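Local coordinates for protein aminoglycoside phosphotransferase (Streptomyces rimosus, PDB 6FUC) that probably confers resistance to streptomycin by transferring a phosphate group from ATP to the 3''-hydroxyl of the antibiotic, at residues N194-P199 with D203-I208; R12-D17 with D75-A80; E133-A138 with R167-V172. All blocks are in the same frame, centred on the assembly; numbering follows the deposited sequence. Where two conformers were deposited one is given.

Contact 1 of 3, residues N194-P199 with D203-I208; sequences NIILDP and DVAGFI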
loop_
_atom_site.group_PDB
_atom_site.type_symbol
_atom_site.label_atom_id
_atom_site.label_comp_id
_atom_site.label_asym_id
_atom_site.label_seq_id
_atom_site.Cartn_x
_atom_site.Cartn_y
_atom_site.Cartn_z
ATOM N N ASN A 194 -4.794 -3.536 2.514
ATOM C CA ASN A 194 -3.560 -4.247 2.152
ATOM C C ASN A 194 -3.029 -5.139 3.249
ATOM O O ASN A 194 -1.945 -5.738 3.102
ATOM C CB ASN A 194 -2.544 -3.286 1.576
ATOM C CG ASN A 194 -3.009 -2.681 0.303
ATOM O OD1 ASN A 194 -3.806 -3.294 -0.433
ATOM N ND2 ASN A 194 -2.474 -1.524 -0.059
ATOM N N ILE A 195 -3.781 -5.266 4.334
ATOM C CA ILE A 195 -3.427 -6.161 5.465
ATOM C C ILE A 195 -4.527 -7.228 5.476
ATOM O O ILE A 195 -5.685 -6.916 5.659
ATOM C CB ILE A 195 -3.380 -5.402 6.793
ATOM C CG1 ILE A 195 -2.418 -4.205 6.713
ATOM C CG2 ILE A 195 -3.057 -6.361 7.892
ATOM C CD1 ILE A 195 -2.481 -3.341 7.903
ATOM N N ILE A 196 -4.133 -8.483 5.281
ATOM C CA ILE A 196 -5.090 -9.593 5.250
ATOM C C ILE A 196 -5.053 -10.254 6.622
ATOM O O ILE A 196 -3.969 -10.596 7.123
ATOM C CB ILE A 196 -4.769 -10.593 4.160
ATOM C CG1 ILE A 196 -4.639 -9.903 2.798
ATOM C CG2 ILE A 196 -5.867 -11.664 4.110
ATOM C CD1 ILE A 196 -5.804 -9.050 2.335
ATOM N N LEU A 197 -6.221 -10.477 7.192
ATOM C CA LEU A 197 -6.366 -11.079 8.528
ATOM C C LEU A 197 -6.835 -12.519 8.407
ATOM O O LEU A 197 -7.666 -12.873 7.570
ATOM C CB LEU A 197 -7.405 -10.306 9.350
ATOM C CG LEU A 197 -7.126 -8.814 9.485
ATOM C CD1 LEU A 197 -8.233 -8.139 10.278
ATOM C CD2 LEU A 197 -5.791 -8.513 10.078
ATOM N N ASP A 198 -6.311 -13.363 9.302
ATOM C CA ASP A 198 -6.817 -14.724 9.420
ATOM C C ASP A 198 -8.221 -14.652 10.047
ATOM O O ASP A 198 -8.391 -14.064 11.082
ATOM C CB ASP A 198 -5.881 -15.530 10.320
ATOM C CG ASP A 198 -6.278 -16.959 10.513
ATOM O OD1 ASP A 198 -7.395 -17.289 10.939
ATOM O OD2 ASP A 198 -5.424 -17.827 10.229
ATOM N N PRO A 199 -9.229 -15.243 9.370
ATOM C CA PRO A 199 -10.629 -15.052 9.822
ATOM C C PRO A 199 -10.975 -15.787 11.096
ATOM O O PRO A 199 -12.032 -15.533 11.658
ATOM C CB PRO A 199 -11.416 -15.559 8.649
ATOM C CG PRO A 199 -10.564 -16.508 7.991
ATOM C CD PRO A 199 -9.200 -15.952 8.078
ATOM N N ASP A 203 -5.234 -12.884 13.715
ATOM C CA ASP A 203 -3.876 -12.489 13.456
ATOM C C ASP A 203 -3.716 -12.028 12.011
ATOM O O ASP A 203 -4.615 -12.188 11.205
ATOM C CB ASP A 203 -2.899 -13.627 13.821
ATOM C CG ASP A 203 -1.515 -13.236 14.116
ATOM O OD1 ASP A 203 -1.063 -12.111 13.884
ATOM O OD2 ASP A 203 -0.758 -14.149 14.638
ATOM N N VAL A 204 -2.556 -11.469 11.672
ATOM C CA VAL A 204 -2.252 -11.101 10.303
ATOM C C VAL A 204 -1.886 -12.336 9.485
ATOM O O VAL A 204 -0.965 -13.084 9.854
ATOM C CB VAL A 204 -1.129 -10.045 10.283
ATOM C CG1 VAL A 204 -0.678 -9.752 8.905
ATOM C CG2 VAL A 204 -1.638 -8.755 10.912
ATOM N N ALA A 205 -2.574 -12.552 8.403
ATOM C CA ALA A 205 -2.260 -13.600 7.434
ATOM C C ALA A 205 -1.168 -13.172 6.480
ATOM O O ALA A 205 -0.327 -14.011 6.080
ATOM C CB ALA A 205 -3.500 -14.008 6.641
ATOM N N GLY A 206 -1.160 -11.922 6.062
ATOM C CA GLY A 206 -0.082 -11.430 5.201
ATOM C C GLY A 206 -0.420 -10.068 4.695
ATOM O O GLY A 206 -1.497 -9.535 4.945
ATOM N N PHE A 207 0.534 -9.504 3.972
ATOM C CA PHE A 207 0.390 -8.206 3.319
ATOM C C PHE A 207 0.229 -8.404 1.806
ATOM O O PHE A 207 0.807 -9.347 1.268
ATOM C CB PHE A 207 1.629 -7.365 3.568
ATOM C CG PHE A 207 1.893 -7.080 5.018
ATOM C CD1 PHE A 207 1.174 -6.138 5.695
ATOM C CD2 PHE A 207 2.841 -7.798 5.726
ATOM C CE1 PHE A 207 1.403 -5.870 7.043
ATOM C CE2 PHE A 207 3.072 -7.534 7.088
ATOM C CZ PHE A 207 2.354 -6.545 7.698
ATOM N N ILE A 208 -0.516 -7.512 1.163
ATOM C CA ILE A 208 -0.657 -7.523 -0.273
ATOM C C ILE A 208 -0.353 -6.130 -0.850
ATOM O O ILE A 208 -0.148 -5.185 -0.088
ATOM C CB ILE A 208 -2.050 -8.021 -0.707
ATOM C CG1 ILE A 208 -3.162 -7.069 -0.232
ATOM C CG2 ILE A 208 -2.293 -9.448 -0.272
ATOM C CD1 ILE A 208 -4.471 -7.244 -0.966
#
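Ile-196 and Ile-208 meet at about a right angle in the tighter half of a beta hairpin whose strand 195-197 also pairs with strand 93-94, CG1 of Ile-196 lying 3.9 Å from CG2 of Ile-208. Both also touch Val-90. Ile-208 carries its CG1 between backbone N and carbonyl carbon (chi1 64°), which brings that branch against Asn-194, 3.8 Å from OD1. The backbones are joined here by Ile-208 N to Asn-194 O and by a nearly straight bond of 2.9 Å from Ile-196 N to Gly-206 O. On the other face of the sheet Ile-195 runs beside the Phe-207 ring, CG1 to CE1 4.2 Å, while its CG2 branch meets CG2 of Val-204.

Towards the turn the pairing slips by one residue. Ile-196 O accepts two donors approaching from the same side of its carbonyl plane, Ala-205 N at 2.7 Å and Gly-206 N at 3.3 Å, the shorter bond being the more bent. Beyond this point side-chain packing gives way to backbone bonding and the contact becomes more exposed. Asp-198 N binds Asp-203 O at 2.8 Å, while Asp-198 OD1 accepts from the backbone N of Asp-200 and Thr-201 in the turn. Asp-203 lies exposed, its OD1 taking the N-H of Val-204.

Asn-194 ND2 is bonded to Asp-189 O, and Ile-208 O to His-187 NE2. The double grip on Ile-196 O marks a classic beta bulge in a hairpin that begins at the Asn ending an HGDxxxxN sequence, probably the catalytic loop as in other aminoglycoside phosphotransferases, and leads into Asp-209.

Contact 2 of 3, residues R12-D17 with D75-A80; sequences RADGGD and DWRVGA
Asp-14 and Arg-77 are joined by a salt bridge in which one carboxylate oxygen receives the end of the guanidinium group. Both NH1 and NH2 of Arg-77 lie 3.0 Å from Asp-14 OD1, which sits at the guanidinium edge, slightly tilted from its plane. NH1 uses the anti lone pair of OD1, whereas NH2 comes from above the carboxylate plane. Because both nitrogens go to one oxygen and the planes are 64° apart, this is not the flat two-oxygen pairing, and both bonds are clearly bent. Asp-14 has two deposited conformers, and the grip described belongs to one of them.

A second salt bridge lies within the strand. Asp-75 OD2 takes Arg-77 NE at 2.8 Å and NH2 at 3.1 Å, side-on and in the guanidinium plane. NH2 is thus shared between two aspartates, whose negative charges would be expected to favour the charged arginine. The chain of Arg-77 is extended from CG to NE, which carries the guanidinium across from strand 73-79, an outermost strand of the five-stranded antiparallel sheet in the N-terminal lobe of this kinase-like fold, to the end of helix 4-12.

Hydrogen bonds to backbone complete the polar set. Arg-77 NH1 is bonded to Leu-10 O in that helix and, weakly, to Leu-11 O. At the C-terminal end of the helix a type I turn from Arg-12 to Gly-15 closes with Gly-15 N on Arg-12 O, 2.9 Å apart, and presents Asp-14.

Van der Waals contact is slight: Ala-13 CB points toward the strand and comes only within 4.4 Å of Arg-77 NH1.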
loop_
_atom_site.group_PDB
_atom_site.type_symbol
_atom_site.label_atom_id
_atom_site.label_comp_id
_atom_site.label_asym_id
_atom_site.label_seq_id
_atom_site.Cartn_x
_atom_site.Cartn_y
_atom_site.Cartn_z
ATOM N N ARG A 12 -4.867 -15.835 -20.274
ATOM C CA ARG A 12 -5.317 -17.044 -20.856
ATOM C C ARG A 12 -4.250 -17.809 -21.581
ATOM O O ARG A 12 -4.521 -18.941 -22.041
ATOM C CB ARG A 12 -6.527 -16.794 -21.761
ATOM C CG ARG A 12 -7.762 -16.338 -21.000
ATOM C CD ARG A 12 -8.885 -15.860 -21.891
ATOM N NE ARG A 12 -10.061 -15.489 -21.073
ATOM C CZ ARG A 12 -11.054 -14.700 -21.453
ATOM N NH1 ARG A 12 -11.006 -14.066 -22.628
ATOM N NH2 ARG A 12 -12.100 -14.510 -20.653
ATOM N N ALA A 13 -3.044 -17.287 -21.677
ATOM C CA ALA A 13 -2.048 -17.849 -22.560
ATOM C C ALA A 13 -1.690 -19.287 -22.233
ATOM O O ALA A 13 -1.352 -20.051 -23.135
ATOM C CB ALA A 13 -0.781 -17.018 -22.629
ATOM N N ASP A 14 -1.720 -19.684 -20.964
ATOM C CA ASP A 14 -1.392 -21.047 -20.614
ATOM C C ASP A 14 -2.519 -22.047 -20.816
ATOM O O ASP A 14 -2.317 -23.234 -20.667
ATOM C CB ASP A 14 -0.923 -21.154 -19.194
ATOM C CG ASP A 14 -1.981 -20.748 -18.213
ATOM O OD1 ASP A 14 -2.207 -19.552 -18.076
ATOM O OD2 ASP A 14 -2.975 -21.546 -17.846
ATOM N N GLY A 15 -3.695 -21.592 -21.188
ATOM C CA GLY A 15 -4.819 -22.498 -21.437
ATOM C C GLY A 15 -5.389 -23.124 -20.188
ATOM O O GLY A 15 -6.153 -24.089 -20.303
ATOM N N GLY A 16 -5.159 -22.549 -19.020
ATOM C CA GLY A 16 -5.698 -23.240 -17.817
ATOM C C GLY A 16 -7.184 -23.240 -17.572
ATOM O O GLY A 16 -7.635 -23.902 -16.633
ATOM N N ASP A 17 -7.947 -22.519 -18.387
ATOM C CA ASP A 17 -9.437 -22.300 -18.118
ATOM C C ASP A 17 -9.682 -21.866 -16.634
ATOM O O ASP A 17 -10.455 -22.462 -15.892
ATOM C CB ASP A 17 -10.246 -23.553 -18.476
ATOM N N ASP A 75 3.687 -16.102 -11.925
ATOM C CA ASP A 75 4.146 -15.955 -13.315
ATOM C C ASP A 75 4.300 -14.458 -13.610
ATOM O O ASP A 75 3.746 -13.605 -12.922
ATOM C CB ASP A 75 3.241 -16.651 -14.313
ATOM C CG ASP A 75 3.956 -17.103 -15.605
ATOM O OD1 ASP A 75 5.179 -16.855 -15.749
ATOM O OD2 ASP A 75 3.236 -17.672 -16.470
ATOM N N TRP A 76 5.013 -14.205 -14.700
ATOM C CA TRP A 76 5.269 -12.880 -15.237
ATOM C C TRP A 76 5.185 -12.982 -16.751
ATOM O O TRP A 76 5.886 -13.837 -17.305
ATOM C CB TRP A 76 6.690 -12.410 -14.801
ATOM C CG TRP A 76 7.147 -11.185 -15.540
ATOM C CD1 TRP A 76 8.111 -11.103 -16.489
ATOM C CD2 TRP A 76 6.682 -9.844 -15.319
ATOM N NE1 TRP A 76 8.256 -9.806 -16.907
ATOM C CE2 TRP A 76 7.367 -9.023 -16.222
ATOM C CE3 TRP A 76 5.744 -9.241 -14.440
ATOM C CZ2 TRP A 76 7.197 -7.640 -16.227
ATOM C CZ3 TRP A 76 5.572 -7.902 -14.491
ATOM C CH2 TRP A 76 6.275 -7.127 -15.374
ATOM N N ARG A 77 4.303 -12.221 -17.356
ATOM C CA ARG A 77 3.963 -12.390 -18.766
ATOM C C ARG A 77 3.996 -11.035 -19.434
ATOM O O ARG A 77 3.473 -10.058 -18.868
ATOM C CB ARG A 77 2.580 -13.026 -18.880
ATOM C CG ARG A 77 2.524 -14.406 -18.269
ATOM C CD ARG A 77 1.195 -15.086 -18.492
ATOM N NE ARG A 77 1.178 -16.357 -17.800
ATOM C CZ ARG A 77 0.133 -17.137 -17.674
ATOM N NH1 ARG A 77 -1.016 -16.827 -18.272
ATOM N NH2 ARG A 77 0.221 -18.219 -16.978
ATOM N N VAL A 78 4.586 -10.977 -20.632
ATOM C CA VAL A 78 4.734 -9.713 -21.306
ATOM C C VAL A 78 4.354 -9.868 -22.763
ATOM O O VAL A 78 4.521 -10.921 -23.388
ATOM C CB VAL A 78 6.168 -9.160 -21.242
ATOM C CG1 VAL A 78 6.535 -8.949 -19.815
ATOM C CG2 VAL A 78 7.206 -10.049 -21.910
ATOM N N GLY A 79 3.785 -8.817 -23.353
ATOM C CA GLY A 79 3.590 -8.747 -24.788
ATOM C C GLY A 79 3.522 -7.312 -25.232
ATOM O O GLY A 79 3.778 -6.416 -24.468
ATOM N N ALA A 80 3.093 -7.098 -26.474
ATOM C CA ALA A 80 3.004 -5.773 -27.034
ATOM C C ALA A 80 2.090 -4.770 -26.324
ATOM O O ALA A 80 2.339 -3.534 -26.322
ATOM C CB ALA A 80 2.614 -5.918 -28.496
#

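Contact 3 of 3, residues E133-A138 with R167-V172; sequences EMFSMA and RLAPYV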
loop_
_atom_site.group_PDB
_atom_site.type_symbol
_atom_site.label_atom_id
_atom_site.label_comp_id
_atom_site.label_asym_id
_atom_site.label_seq_id
_atom_site.Cartn_x
_atom_site.Cartn_y
_atom_site.Cartn_z
ATOM N N GLU A 133 12.003 10.730 -3.708
ATOM C CA GLU A 133 11.256 10.095 -4.788
ATOM C C GLU A 133 9.756 10.380 -4.716
ATOM O O GLU A 133 9.112 10.660 -5.727
ATOM C CB GLU A 133 11.444 8.582 -4.757
ATOM C CG GLU A 133 10.557 7.813 -5.757
ATOM C CD GLU A 133 10.818 6.335 -5.792
ATOM O OE1 GLU A 133 11.774 5.851 -5.152
ATOM O OE2 GLU A 133 10.109 5.698 -6.613
ATOM N N MET A 134 9.206 10.256 -3.518
ATOM C CA MET A 134 7.765 10.421 -3.405
ATOM C C MET A 134 7.354 11.854 -3.641
ATOM O O MET A 134 6.299 12.107 -4.231
ATOM C CB MET A 134 7.308 9.869 -2.084
ATOM C CG MET A 134 7.553 8.350 -1.922
ATOM S SD MET A 134 7.350 7.246 -3.289
ATOM C CE MET A 134 5.568 7.443 -3.236
ATOM N N PHE A 135 8.156 12.812 -3.145
ATOM C CA PHE A 135 7.832 14.193 -3.358
ATOM C C PHE A 135 7.923 14.514 -4.842
ATOM O O PHE A 135 7.079 15.225 -5.405
ATOM C CB PHE A 135 8.669 15.126 -2.494
ATOM C CG PHE A 135 7.954 16.404 -2.209
ATOM C CD1 PHE A 135 7.072 16.508 -1.163
ATOM C CD2 PHE A 135 8.058 17.515 -3.024
ATOM C CE1 PHE A 135 6.426 17.637 -0.814
ATOM C CE2 PHE A 135 7.363 18.698 -2.723
ATOM C CZ PHE A 135 6.479 18.669 -1.680
ATOM N N SER A 136 8.942 13.964 -5.517
ATOM C CA SER A 136 9.024 14.122 -6.962
ATOM C C SER A 136 7.833 13.503 -7.707
ATOM O O SER A 136 7.314 14.130 -8.653
ATOM C CB SER A 136 10.360 13.569 -7.441
ATOM O OG SER A 136 11.418 14.296 -6.801
ATOM N N MET A 137 7.334 12.353 -7.254
ATOM C CA MET A 137 6.150 11.814 -7.827
ATOM C C MET A 137 4.945 12.733 -7.656
ATOM O O MET A 137 4.165 12.955 -8.593
ATOM C CB MET A 137 5.871 10.500 -7.132
ATOM C CG MET A 137 6.690 9.317 -7.544
ATOM S SD MET A 137 6.199 7.774 -6.783
ATOM C CE MET A 137 4.887 7.351 -7.896
ATOM N N ALA A 138 4.750 13.299 -6.482
ATOM C CA ALA A 138 3.649 14.245 -6.256
ATOM C C ALA A 138 3.778 15.465 -7.158
ATOM O O ALA A 138 2.777 15.925 -7.662
ATOM C CB ALA A 138 3.644 14.660 -4.808
ATOM N N ARG A 167 1.930 23.444 0.572
ATOM C CA ARG A 167 1.917 23.421 2.041
ATOM C C ARG A 167 3.010 22.490 2.619
ATOM O O ARG A 167 3.522 22.683 3.691
ATOM C CB ARG A 167 0.594 22.942 2.621
ATOM C CG ARG A 167 -0.588 23.839 2.366
ATOM C CD ARG A 167 -1.936 23.320 2.998
ATOM N NE ARG A 167 -2.967 24.202 2.404
ATOM C CZ ARG A 167 -4.256 23.957 2.551
ATOM N NH1 ARG A 167 -4.630 22.898 3.256
ATOM N NH2 ARG A 167 -5.164 24.742 1.985
ATOM N N LEU A 168 3.323 21.456 1.850
ATOM C CA LEU A 168 4.262 20.404 2.283
ATOM C C LEU A 168 5.699 20.740 1.860
ATOM O O LEU A 168 6.642 20.332 2.549
ATOM C CB LEU A 168 3.829 19.107 1.652
ATOM C CG LEU A 168 2.399 18.640 2.035
ATOM C CD1 LEU A 168 2.059 17.360 1.282
ATOM C CD2 LEU A 168 2.230 18.467 3.537
ATOM N N ALA A 169 5.861 21.381 0.685
ATOM C CA ALA A 169 7.164 21.629 0.096
ATOM C C ALA A 169 8.207 22.234 1.043
ATOM O O ALA A 169 9.388 21.847 0.947
ATOM C CB ALA A 169 7.054 22.434 -1.180
ATOM N N PRO A 170 7.862 23.192 1.915
ATOM C CA PRO A 170 8.873 23.783 2.763
ATOM C C PRO A 170 9.465 22.835 3.796
ATOM O O PRO A 170 10.480 23.182 4.397
ATOM C CB PRO A 170 8.115 24.972 3.471
ATOM C CG PRO A 170 6.944 25.237 2.581
ATOM C CD PRO A 170 6.546 23.887 2.044
ATOM N N TYR A 171 8.756 21.734 4.041
ATOM C CA TYR A 171 9.143 20.809 5.114
ATOM C C TYR A 171 9.902 19.623 4.631
ATOM O O TYR A 171 10.220 18.732 5.444
ATOM C CB TYR A 171 7.898 20.431 5.923
ATOM C CG TYR A 171 7.435 21.610 6.698
ATOM C CD1 TYR A 171 8.042 21.924 7.895
ATOM C CD2 TYR A 171 6.463 22.469 6.206
ATOM C CE1 TYR A 171 7.749 23.071 8.574
ATOM C CE2 TYR A 171 6.153 23.657 6.901
ATOM C CZ TYR A 171 6.805 23.906 8.084
ATOM O OH TYR A 171 6.509 25.004 8.875
ATOM N N VAL A 172 10.234 19.557 3.337
ATOM C CA VAL A 172 10.936 18.412 2.839
ATOM C C VAL A 172 12.253 18.177 3.566
ATOM O O VAL A 172 12.586 17.056 3.909
ATOM C CB VAL A 172 11.046 18.516 1.301
ATOM C CG1 VAL A 172 12.025 17.529 0.724
ATOM C CG2 VAL A 172 9.675 18.340 0.715
#
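The backbone of helix segment 133-138 stays well clear of the helix end and 3-10 turn in 167-172, the nearest CA pair being Phe-135 and Val-172 at 8.1 Å, and no hydrogen bond crosses between the two segments. One side chain bridges this gap. Phe-135 holds its CG roughly anti to the backbone N (chi1 -153°), which sends the ring outward from its helix into the bend where helix 161-168 gives way to the 3-10 turn 169-171 and then to helix 172-181.

Neighbours meet the ring on its face and at its edge. Val-172 places its CG2 methyl over one face, 3.7 Å from the ring centroid and 12° off the ring normal, a well-centred CH-pi contact. The other branch of Val-172, CG1, is the one anti to the backbone N (chi1 167°), leaving CG2 to be laid on the ring. Leu-168 comes in at the edge instead: its CB lies near the ring plane, 3.9 Å from Phe-135 CE1.

These elements belong to the largely helical C-terminal lobe of the kinase-like phosphotransferase fold, where helix 131-143 packs beside helix 161-168 and both touch helix 257-266. Phe-135 is buried, touching Leu-165 of helix 161-168 and Leu-266 of helix 257-266. Leu-168, also buried, meets the same Leu-266, and also Phe-262, so the ring and the leucine share a hydrophobic layer.

The ring's far end runs against Ala-169, an exposed residue at the outer margin. There Phe-135 CZ approaches the backbone as well as the methyl, 3.5 Å from Ala-169 CA and 3.8 Å from Ala-169 CB.

The three contacts are separate and follow one another along the chain, contact 2 closing before contact 3 opens and contact 3 before contact 1. Contact 2 lies at the surface of the N-terminal lobe, its centre about 26 Å from the chain's centre, while contact 3 packs helices of the C-terminal lobe; their centres are about 38 Å apart. Contact 1 stands nearest the chain's centre; it includes the Asn that ends the presumed catalytic loop, and Ile-208 O bonds to His-187 of that loop. Contact 3 lies on the opposite side of that centre. Contacts 2 and 3 stay away from contact 1, their nearest atoms about 15 and 12 Å from it.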